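Local coordinates for protein alcohol dehydrogenase (PDB 2EIH) that binds a zinc ion and probably oxidises or reduces its substrate with a nicotinamide cofactor, as do zinc-containing medium-chain alcohol dehydrogenases, at residues W155-V159 and I186-F190; V164-D168 and F190-V194; D168-A174 and A236-H242; G250-A254 and H278-L284. All blocks are in the same frame, centred on the assembly; numbering follows the deposited sequence.

Contact 1: W155-V159 and I186-F190; sequences WQMVV and IAKLF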
# COMPACT_ATOMS: atom_id res chain seq x y z
N TRP A 155 16.51 -4.41 -6.74
CA TRP A 155 15.63 -3.35 -6.28
C TRP A 155 14.18 -3.80 -6.14
O TRP A 155 13.53 -3.49 -5.14
CB TRP A 155 15.75 -2.15 -7.21
CG TRP A 155 14.90 -0.98 -6.78
CD1 TRP A 155 13.55 -0.88 -6.86
CD2 TRP A 155 15.37 0.25 -6.22
NE1 TRP A 155 13.14 0.35 -6.41
CE2 TRP A 155 14.24 1.07 -6.01
CE3 TRP A 155 16.64 0.75 -5.90
CZ2 TRP A 155 14.34 2.36 -5.47
CZ3 TRP A 155 16.74 2.03 -5.36
CH2 TRP A 155 15.59 2.83 -5.17
N GLN A 156 13.68 -4.53 -7.13
CA GLN A 156 12.30 -5.00 -7.05
C GLN A 156 12.16 -5.94 -5.87
O GLN A 156 11.15 -5.90 -5.17
CB GLN A 156 11.88 -5.74 -8.33
CG GLN A 156 10.40 -6.13 -8.32
CD GLN A 156 9.86 -6.60 -9.66
OE1 GLN A 156 9.76 -7.80 -9.92
NE2 GLN A 156 9.51 -5.65 -10.53
N MET A 157 13.16 -6.78 -5.64
CA MET A 157 13.11 -7.72 -4.53
C MET A 157 13.14 -7.01 -3.17
O MET A 157 12.29 -7.27 -2.32
CB MET A 157 14.28 -8.72 -4.62
CG MET A 157 14.21 -9.65 -5.82
SD MET A 157 15.55 -10.89 -5.80
CE MET A 157 16.86 -9.89 -6.28
N VAL A 158 14.10 -6.11 -2.98
CA VAL A 158 14.26 -5.37 -1.73
C VAL A 158 13.17 -4.32 -1.49
O VAL A 158 12.47 -4.36 -0.48
CB VAL A 158 15.66 -4.68 -1.71
CG1 VAL A 158 15.83 -3.83 -0.45
CG2 VAL A 158 16.75 -5.74 -1.78
N VAL A 159 13.03 -3.39 -2.42
CA VAL A 159 12.06 -2.31 -2.31
C VAL A 159 10.58 -2.71 -2.51
O VAL A 159 9.77 -2.58 -1.59
CB VAL A 159 12.46 -1.16 -3.26
CG1 VAL A 159 11.52 0.02 -3.09
CG2 VAL A 159 13.89 -0.74 -2.97
N ILE A 186 21.34 -2.01 -1.48
CA ILE A 186 20.02 -1.41 -1.55
C ILE A 186 19.36 -1.62 -0.19
O ILE A 186 18.72 -0.71 0.35
CB ILE A 186 19.19 -2.06 -2.67
CG1 ILE A 186 19.80 -1.65 -4.02
CG2 ILE A 186 17.75 -1.60 -2.58
CD1 ILE A 186 19.24 -2.36 -5.20
N ALA A 187 19.54 -2.82 0.37
CA ALA A 187 19.00 -3.15 1.68
C ALA A 187 19.43 -2.12 2.72
O ALA A 187 18.60 -1.58 3.46
CB ALA A 187 19.46 -4.54 2.10
N LYS A 188 20.73 -1.86 2.79
CA LYS A 188 21.25 -0.88 3.74
C LYS A 188 20.69 0.51 3.44
O LYS A 188 20.35 1.27 4.35
CB LYS A 188 22.77 -0.85 3.70
CG LYS A 188 23.43 -2.10 4.27
CD LYS A 188 23.16 -2.24 5.76
CE LYS A 188 23.62 -1.00 6.52
NZ LYS A 188 23.40 -1.16 7.98
N LEU A 189 20.61 0.84 2.15
CA LEU A 189 20.09 2.12 1.72
C LEU A 189 18.69 2.34 2.31
O LEU A 189 18.33 3.48 2.60
CB LEU A 189 20.01 2.17 0.19
CG LEU A 189 20.12 3.51 -0.55
CD1 LEU A 189 19.33 3.39 -1.86
CD2 LEU A 189 19.58 4.68 0.26
N PHE A 190 17.93 1.26 2.49
CA PHE A 190 16.59 1.37 3.06
C PHE A 190 16.51 1.17 4.57
O PHE A 190 15.44 0.87 5.10
CB PHE A 190 15.63 0.42 2.33
CG PHE A 190 15.12 0.97 1.03
CD1 PHE A 190 13.84 1.50 0.94
CD2 PHE A 190 15.97 1.02 -0.07
CE1 PHE A 190 13.41 2.09 -0.26
CE2 PHE A 190 15.55 1.61 -1.27
CZ PHE A 190 14.27 2.15 -1.36
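V159 on helix 148-161 and F190, just past the end of helix 180-189, make the closest meeting of the two segments: methyl CG2 of V159 lies over one face of the F190 ring, 3.3 Å from its CZ. The same methyl also sits over the five-membered ring of the W155 indole, so one small group serves two aromatic surfaces. F190 in turn directs its edge at the face of the W155 six-membered ring in a T-shaped stack, with ring centroids 5.6 Å apart and planes at 86°. A short way along the interface, I186 CG2 packs on V158 CG1 at 3.6 Å, and I186 CD1 reaches W155 CB at 4.0 Å. The indole gets there because W155 CG is anti to the backbone N (chi1 -178°), which carries the ring system out from the helix to where V159 CG2 and the F190 edge meet its face.

Behind this first shell, P299, I300 and F303 of helix 297-306 back the indole, while R165 and P166 of a second subunit pack on W155, V159 and F190. Helices 148-161 and 180-189 are thereby joined beside the parallel sheet of the Rossmann-type domain. An alanine in place of F190 would probably leave V159 CG2 and the W155 face without their aromatic partner and open a gap close to the subunit interface. All the contacts between the two segments are apolar, so the join depends on close fit and the exclusion of water.

Contact 2: V164-D168 and F190-V194; sequences VRPGD and FGARV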
# COMPACT_ATOMS: atom_id res chain seq x y z
N VAL A 164 11.55 -3.69 2.27
CA VAL A 164 12.53 -3.46 3.32
C VAL A 164 12.41 -2.04 3.88
O VAL A 164 12.23 -1.08 3.13
CB VAL A 164 13.97 -3.73 2.82
CG1 VAL A 164 14.98 -3.21 3.81
CG2 VAL A 164 14.16 -5.24 2.62
N ARG A 165 12.48 -1.93 5.20
CA ARG A 165 12.38 -0.65 5.89
C ARG A 165 13.35 -0.62 7.07
O ARG A 165 13.80 -1.66 7.53
CB ARG A 165 10.94 -0.43 6.38
CG ARG A 165 10.49 -1.41 7.47
CD ARG A 165 8.98 -1.65 7.48
NE ARG A 165 8.19 -0.43 7.72
CZ ARG A 165 7.59 0.27 6.76
NH1 ARG A 165 7.67 -0.12 5.49
NH2 ARG A 165 6.88 1.35 7.07
N PRO A 166 13.68 0.57 7.59
CA PRO A 166 14.61 0.64 8.72
C PRO A 166 14.19 -0.19 9.93
O PRO A 166 13.02 -0.19 10.32
CB PRO A 166 14.69 2.14 9.02
CG PRO A 166 13.39 2.67 8.51
CD PRO A 166 13.15 1.90 7.24
N GLY A 167 15.14 -0.92 10.50
CA GLY A 167 14.84 -1.77 11.63
C GLY A 167 14.70 -3.22 11.22
O GLY A 167 14.70 -4.13 12.05
N ASP A 168 14.57 -3.43 9.91
CA ASP A 168 14.43 -4.77 9.35
C ASP A 168 15.74 -5.52 9.36
O ASP A 168 16.81 -4.94 9.16
CB ASP A 168 14.00 -4.73 7.89
CG ASP A 168 12.51 -4.69 7.71
OD1 ASP A 168 11.79 -4.73 8.73
OD2 ASP A 168 12.06 -4.61 6.56
N PHE A 190 17.93 1.26 2.49
CA PHE A 190 16.59 1.37 3.06
C PHE A 190 16.51 1.17 4.57
O PHE A 190 15.44 0.87 5.10
CB PHE A 190 15.63 0.42 2.33
CG PHE A 190 15.12 0.97 1.03
CD1 PHE A 190 13.84 1.50 0.94
CD2 PHE A 190 15.97 1.02 -0.07
CE1 PHE A 190 13.41 2.09 -0.26
CE2 PHE A 190 15.55 1.61 -1.27
CZ PHE A 190 14.27 2.15 -1.36
N GLY A 191 17.65 1.31 5.25
CA GLY A 191 17.69 1.21 6.70
C GLY A 191 17.68 -0.14 7.38
O GLY A 191 17.39 -0.22 8.57
N ALA A 192 18.01 -1.20 6.66
CA ALA A 192 18.01 -2.53 7.26
C ALA A 192 19.36 -2.89 7.88
O ALA A 192 20.36 -2.19 7.71
CB ALA A 192 17.66 -3.57 6.22
N ARG A 193 19.36 -3.98 8.63
CA ARG A 193 20.56 -4.51 9.25
C ARG A 193 20.79 -5.75 8.41
O ARG A 193 20.02 -6.72 8.50
CB ARG A 193 20.29 -4.89 10.69
CG ARG A 193 21.50 -4.80 11.60
CD ARG A 193 21.06 -4.88 13.04
NE ARG A 193 20.60 -6.22 13.34
CZ ARG A 193 21.40 -7.19 13.76
NH1 ARG A 193 22.70 -6.95 13.93
NH2 ARG A 193 20.92 -8.41 13.98
N VAL A 194 21.83 -5.73 7.59
CA VAL A 194 22.10 -6.86 6.71
C VAL A 194 22.99 -7.94 7.26
O VAL A 194 24.04 -7.68 7.83
CB VAL A 194 22.73 -6.40 5.38
CG1 VAL A 194 23.06 -7.63 4.54
CG2 VAL A 194 21.78 -5.48 4.65
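G167 and G191 are joined through their backbones, G167 N donating to G191 O over 3.0 Å with an angle of 147° at the hydrogen. A second main-chain bond, R193 N to D168 O at 2.8 Å, brings the chain before strand 169-172 alongside the start of strand 193-198. One residue before G167, the CA-H of P166 also points at G191 O with only 2.9 Å between CA and O, so that carbonyl receives both an N-H and a weaker C-H donor. F190 O also lies close to P166, whose ring nitrogen has no hydrogen to give.

The two loops are recognisable motifs. Residues R165 to D168 form a type II beta turn, and G191, at positive phi, is the C-prime residue of the Schellman motif that ends helix 180-189, just before the chain enters the Rossmann-type sheet. Glycine suits G191 doubly, since a CB there would collide with P166 CB.

Among apolar groups, V164 is the bridge: with CG1 anti to its backbone N (chi1 168°), that methyl meets A192 CB at 3.6 Å and F190 CB at 4.0 Å. P166 also packs on F190 of a second subunit.

Polar side chains work mostly within or beyond the pair. D168 OD2 accepts R165 N at 3.0 Å from above its carboxylate plane, clasping the turn, and has K238 as its salt-bridge partner. R193 finds its partners outside the two segments, its NE paired with D169 and its NH2 bonded to L230 O.

Contact 3: D168-A174 and A236-H242; sequences DDVLVMA and ADKVVDH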
# COMPACT_ATOMS: atom_id res chain seq x y z
N ASP A 168 14.57 -3.43 9.91
CA ASP A 168 14.43 -4.77 9.35
C ASP A 168 15.74 -5.52 9.36
O ASP A 168 16.81 -4.94 9.16
CB ASP A 168 14.00 -4.73 7.89
CG ASP A 168 12.51 -4.69 7.71
OD1 ASP A 168 11.79 -4.73 8.73
OD2 ASP A 168 12.06 -4.61 6.56
N ASP A 169 15.64 -6.82 9.59
CA ASP A 169 16.81 -7.68 9.53
C ASP A 169 16.69 -8.35 8.18
O ASP A 169 15.80 -9.18 7.96
CB ASP A 169 16.78 -8.70 10.66
CG ASP A 169 17.42 -8.17 11.91
OD1 ASP A 169 16.78 -8.20 12.98
OD2 ASP A 169 18.60 -7.73 11.83
N VAL A 170 17.55 -7.95 7.25
CA VAL A 170 17.54 -8.52 5.92
C VAL A 170 18.67 -9.55 5.78
O VAL A 170 19.80 -9.31 6.20
CB VAL A 170 17.74 -7.42 4.84
CG1 VAL A 170 17.76 -8.04 3.45
CG2 VAL A 170 16.61 -6.40 4.93
N LEU A 171 18.34 -10.71 5.22
CA LEU A 171 19.32 -11.77 5.00
C LEU A 171 19.54 -11.88 3.50
O LEU A 171 18.59 -12.06 2.73
CB LEU A 171 18.82 -13.11 5.55
CG LEU A 171 19.60 -14.40 5.23
CD1 LEU A 171 20.93 -14.42 5.97
CD2 LEU A 171 18.77 -15.60 5.63
N VAL A 172 20.80 -11.74 3.07
CA VAL A 172 21.15 -11.86 1.65
C VAL A 172 21.98 -13.14 1.48
O VAL A 172 22.97 -13.34 2.18
CB VAL A 172 22.00 -10.66 1.18
CG1 VAL A 172 22.30 -10.79 -0.30
CG2 VAL A 172 21.26 -9.36 1.46
N MET A 173 21.58 -14.00 0.54
CA MET A 173 22.27 -15.25 0.29
C MET A 173 23.39 -15.19 -0.73
O MET A 173 23.31 -14.49 -1.74
CB MET A 173 21.27 -16.33 -0.14
CG MET A 173 20.26 -16.72 0.90
SD MET A 173 21.00 -17.54 2.32
CE MET A 173 20.91 -19.28 1.78
N ALA A 174 24.45 -15.95 -0.45
CA ALA A 174 25.62 -16.06 -1.33
C ALA A 174 26.13 -14.72 -1.85
O ALA A 174 25.82 -14.32 -2.96
CB ALA A 174 25.28 -16.96 -2.51
N ALA A 236 15.56 -13.77 10.49
CA ALA A 236 15.53 -12.63 9.57
C ALA A 236 14.10 -12.28 9.14
O ALA A 236 13.28 -13.16 8.91
CB ALA A 236 16.39 -12.91 8.35
N ASP A 237 13.82 -10.99 9.04
CA ASP A 237 12.50 -10.51 8.65
C ASP A 237 12.31 -10.61 7.14
O ASP A 237 11.26 -11.04 6.67
CB ASP A 237 12.32 -9.06 9.07
CG ASP A 237 12.41 -8.88 10.55
OD1 ASP A 237 11.48 -9.32 11.26
OD2 ASP A 237 13.41 -8.30 11.02
N LYS A 238 13.33 -10.18 6.40
CA LYS A 238 13.31 -10.19 4.94
C LYS A 238 14.50 -10.97 4.41
O LYS A 238 15.60 -10.85 4.94
CB LYS A 238 13.37 -8.77 4.37
CG LYS A 238 12.02 -8.07 4.26
CD LYS A 238 11.33 -7.95 5.59
CE LYS A 238 9.96 -7.29 5.44
NZ LYS A 238 10.01 -5.81 5.39
N VAL A 239 14.28 -11.77 3.37
CA VAL A 239 15.36 -12.56 2.78
C VAL A 239 15.48 -12.44 1.26
O VAL A 239 14.50 -12.57 0.54
CB VAL A 239 15.18 -14.05 3.12
CG1 VAL A 239 16.33 -14.85 2.52
CG2 VAL A 239 15.13 -14.22 4.63
N VAL A 240 16.70 -12.17 0.79
CA VAL A 240 16.95 -12.07 -0.64
C VAL A 240 17.73 -13.31 -1.05
O VAL A 240 18.86 -13.50 -0.64
CB VAL A 240 17.80 -10.84 -0.98
CG1 VAL A 240 18.00 -10.78 -2.48
CG2 VAL A 240 17.13 -9.59 -0.46
N ASP A 241 17.10 -14.14 -1.88
CA ASP A 241 17.73 -15.37 -2.33
C ASP A 241 17.75 -15.48 -3.85
O ASP A 241 16.75 -15.23 -4.51
CB ASP A 241 16.97 -16.56 -1.74
CG ASP A 241 17.72 -17.86 -1.91
OD1 ASP A 241 17.17 -18.93 -1.58
OD2 ASP A 241 18.87 -17.81 -2.38
N HIS A 242 18.89 -15.85 -4.43
CA HIS A 242 18.96 -15.98 -5.88
C HIS A 242 19.46 -17.36 -6.26
O HIS A 242 19.76 -17.64 -7.42
CB HIS A 242 19.91 -14.94 -6.49
CG HIS A 242 21.35 -15.17 -6.15
ND1 HIS A 242 21.88 -14.84 -4.92
CD2 HIS A 242 22.35 -15.74 -6.85
CE1 HIS A 242 23.15 -15.20 -4.88
NE2 HIS A 242 23.46 -15.75 -6.05
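K238 and D168 cross at a slant where the two strands begin, and NZ meets D168 OD2 on the syn side, 30° out of the carboxylate plane, in a salt bridge of 2.6 Å. The lysine chain is bent at chi2 (59°) and again at chi4, which folds its amine back to the aspartate; L162 O is a further acceptor for it. Beside this pair, D237 reaches across with the anti lone pair of OD2 to take D169 N at 3.0 Å. The D237 and D169 carboxylate planes are nearly parallel, with D169 OD1 and D237 OD2 at 3.9 Å; K234 and R193, both salt-bridged to D169, would probably offset that build-up of negative charge.

Further along, side chains alternate between the faces of a parallel sheet. L171 and V239 lie side by side pointing the same way, L171 CB 4.0 Å from V239 CG2 and 3.7 Å from A236 CB, beneath helix 248-254. V170, V172 and V240 occupy the other face, against helix 180-189. M173 slants across D241, its CB 3.6 Å from OD2, whose hydrogen-bond partner is T243 OG1.

Strands 169-172 and 239-241 are central neighbours of the Rossmann-type sheet, running 12° apart. D169 O accepts from both D237 N and K238 N as the chain turns its corner, and three more backbone bonds continue the pairing. Charge thus anchors the entry to the strands, where D168 probably offsets the charge of the buried K238 amine, while beyond it backbone bonds and aliphatic packing take over.

Contact 4: G250-A254 and H278-L284; sequences GVIKA and HVFYRQL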
# COMPACT_ATOMS: atom_id res chain seq x y z
N GLY A 250 17.32 -24.24 4.56
CA GLY A 250 18.04 -23.50 5.59
C GLY A 250 17.53 -22.08 5.70
O GLY A 250 17.47 -21.51 6.79
N VAL A 251 17.15 -21.51 4.56
CA VAL A 251 16.63 -20.15 4.52
C VAL A 251 15.31 -20.12 5.28
O VAL A 251 15.12 -19.29 6.17
CB VAL A 251 16.37 -19.70 3.07
CG1 VAL A 251 15.75 -18.31 3.07
CG2 VAL A 251 17.66 -19.71 2.29
N ILE A 252 14.41 -21.02 4.91
CA ILE A 252 13.11 -21.11 5.56
C ILE A 252 13.26 -21.24 7.07
O ILE A 252 12.46 -20.71 7.84
CB ILE A 252 12.31 -22.30 5.04
CG1 ILE A 252 11.94 -22.07 3.58
CG2 ILE A 252 11.07 -22.50 5.89
CD1 ILE A 252 11.09 -23.17 2.99
N LYS A 253 14.32 -21.94 7.47
CA LYS A 253 14.60 -22.16 8.87
C LYS A 253 15.11 -20.85 9.50
O LYS A 253 14.81 -20.54 10.67
CB LYS A 253 15.67 -23.25 9.01
CG LYS A 253 15.49 -24.19 10.20
CD LYS A 253 14.43 -25.27 9.92
CE LYS A 253 14.93 -26.32 8.93
NZ LYS A 253 16.13 -27.05 9.45
N ALA A 254 15.86 -20.08 8.72
CA ALA A 254 16.43 -18.82 9.19
C ALA A 254 15.46 -17.65 9.12
O ALA A 254 15.73 -16.58 9.65
CB ALA A 254 17.68 -18.50 8.38
N HIS A 278 5.51 -25.08 7.19
CA HIS A 278 6.45 -24.31 7.98
C HIS A 278 6.33 -22.88 7.47
O HIS A 278 6.51 -21.92 8.22
CB HIS A 278 7.86 -24.85 7.76
CG HIS A 278 8.85 -24.35 8.77
ND1 HIS A 278 10.20 -24.68 8.72
CD2 HIS A 278 8.71 -23.55 9.85
CE1 HIS A 278 10.83 -24.10 9.72
NE2 HIS A 278 9.95 -23.40 10.42
N VAL A 279 6.00 -22.76 6.19
CA VAL A 279 5.85 -21.47 5.56
C VAL A 279 4.42 -20.98 5.74
O VAL A 279 4.13 -19.79 5.60
CB VAL A 279 6.16 -21.55 4.06
CG1 VAL A 279 6.04 -20.18 3.42
CG2 VAL A 279 7.55 -22.12 3.86
N PHE A 280 3.53 -21.91 6.05
CA PHE A 280 2.13 -21.56 6.23
C PHE A 280 1.83 -21.28 7.70
O PHE A 280 1.31 -20.22 8.05
CB PHE A 280 1.24 -22.70 5.72
CG PHE A 280 1.73 -23.30 4.43
CD1 PHE A 280 2.26 -22.50 3.42
CD2 PHE A 280 1.64 -24.68 4.21
CE1 PHE A 280 2.70 -23.06 2.21
CE2 PHE A 280 2.07 -25.25 3.01
CZ PHE A 280 2.60 -24.43 2.01
N TYR A 281 2.17 -22.24 8.55
CA TYR A 281 1.95 -22.09 9.98
C TYR A 281 2.57 -20.79 10.48
O TYR A 281 1.96 -20.07 11.27
CB TYR A 281 2.55 -23.27 10.75
CG TYR A 281 2.43 -23.15 12.25
CD1 TYR A 281 1.20 -23.29 12.89
CD2 TYR A 281 3.56 -22.87 13.04
CE1 TYR A 281 1.08 -23.15 14.27
CE2 TYR A 281 3.45 -22.73 14.42
CZ TYR A 281 2.21 -22.87 15.03
OH TYR A 281 2.09 -22.74 16.40
N ARG A 282 3.79 -20.50 10.03
CA ARG A 282 4.46 -19.28 10.47
C ARG A 282 4.16 -18.09 9.57
O ARG A 282 4.81 -17.05 9.67
CB ARG A 282 5.97 -19.52 10.57
CG ARG A 282 6.36 -20.62 11.56
CD ARG A 282 7.83 -20.54 11.94
NE ARG A 282 8.68 -20.35 10.77
CZ ARG A 282 10.01 -20.31 10.80
NH1 ARG A 282 10.67 -20.45 11.95
NH2 ARG A 282 10.69 -20.13 9.67
N GLN A 283 3.17 -18.24 8.69
CA GLN A 283 2.76 -17.17 7.80
C GLN A 283 3.88 -16.53 6.98
O GLN A 283 3.95 -15.31 6.82
CB GLN A 283 2.04 -16.08 8.60
CG GLN A 283 0.91 -16.61 9.45
CD GLN A 283 -0.00 -15.52 9.97
OE1 GLN A 283 -0.69 -14.84 9.20
NE2 GLN A 283 0.00 -15.33 11.28
N LEU A 284 4.77 -17.36 6.45
CA LEU A 284 5.85 -16.86 5.62
C LEU A 284 5.33 -16.54 4.23
O LEU A 284 4.25 -16.99 3.84
CB LEU A 284 6.97 -17.91 5.55
CG LEU A 284 7.98 -17.92 6.71
CD1 LEU A 284 7.31 -17.68 8.05
CD2 LEU A 284 8.70 -19.25 6.69
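I252 of helix 248-254 packs against H278, V279 and L284, joining that helix to the short, weakly bonded helix about 278-281 at one border of the Rossmann-type domain. A Schellman motif with Q283 as its C-prime residue ends the short helix and turns the chain toward strand 285-288, the outermost strand on this side of the sheet within the chain.

The dense part is built on the two branches of I252. Its CD1 meets V279 CG2 at 3.8 Å, the side chains crossing at about a right angle, whereas CG2 serves both H278 ND1, at 3.7 Å, and L284 CD2, at 4.1 Å. With its CG anti to the backbone N (chi1 -166°), H278 slides past I252 in the opposite direction. The R282 guanidinium turns its edge to the helix, NH2 coming up to I252 O, with L284 CD2 also in its plane at the edge. H278 NE2 stands over the centre of the guanidinium face, 3.1 Å above its plane. Replacing H278 with an alanine would remove the ring, and is likely to leave I252 CG2 poorly covered and the R282 guanidinium freer to turn.

Toward solvent the contact thins. The exposed K253 curls through three bent torsions and touches with its aliphatic part alone, CD lying in the plane of the imidazole at its edge, 3.8 Å from H278 CE1.

Overall arrangement
Contacts 1 and 3 are buried, whereas contacts 2 and 4 are only partly so. The first three form one continuous region: contact 1 shares F190 with contact 2, contact 2 shares D168 with contact 3, and V158 and A187 of contact 1 pack on V240 and V170 of contact 3. Chemistry follows place: helix against helix is purely apolar, strand against strand is bonded through the backbone with charges at one end, and the loops of contact 2 rely on turns and glycine. Contact 4 stands apart from contacts 1 and 2, its nearest atoms about 12 and 11 Å away, but meets contact 3 through V251 and the bond between A236 N and A254 O.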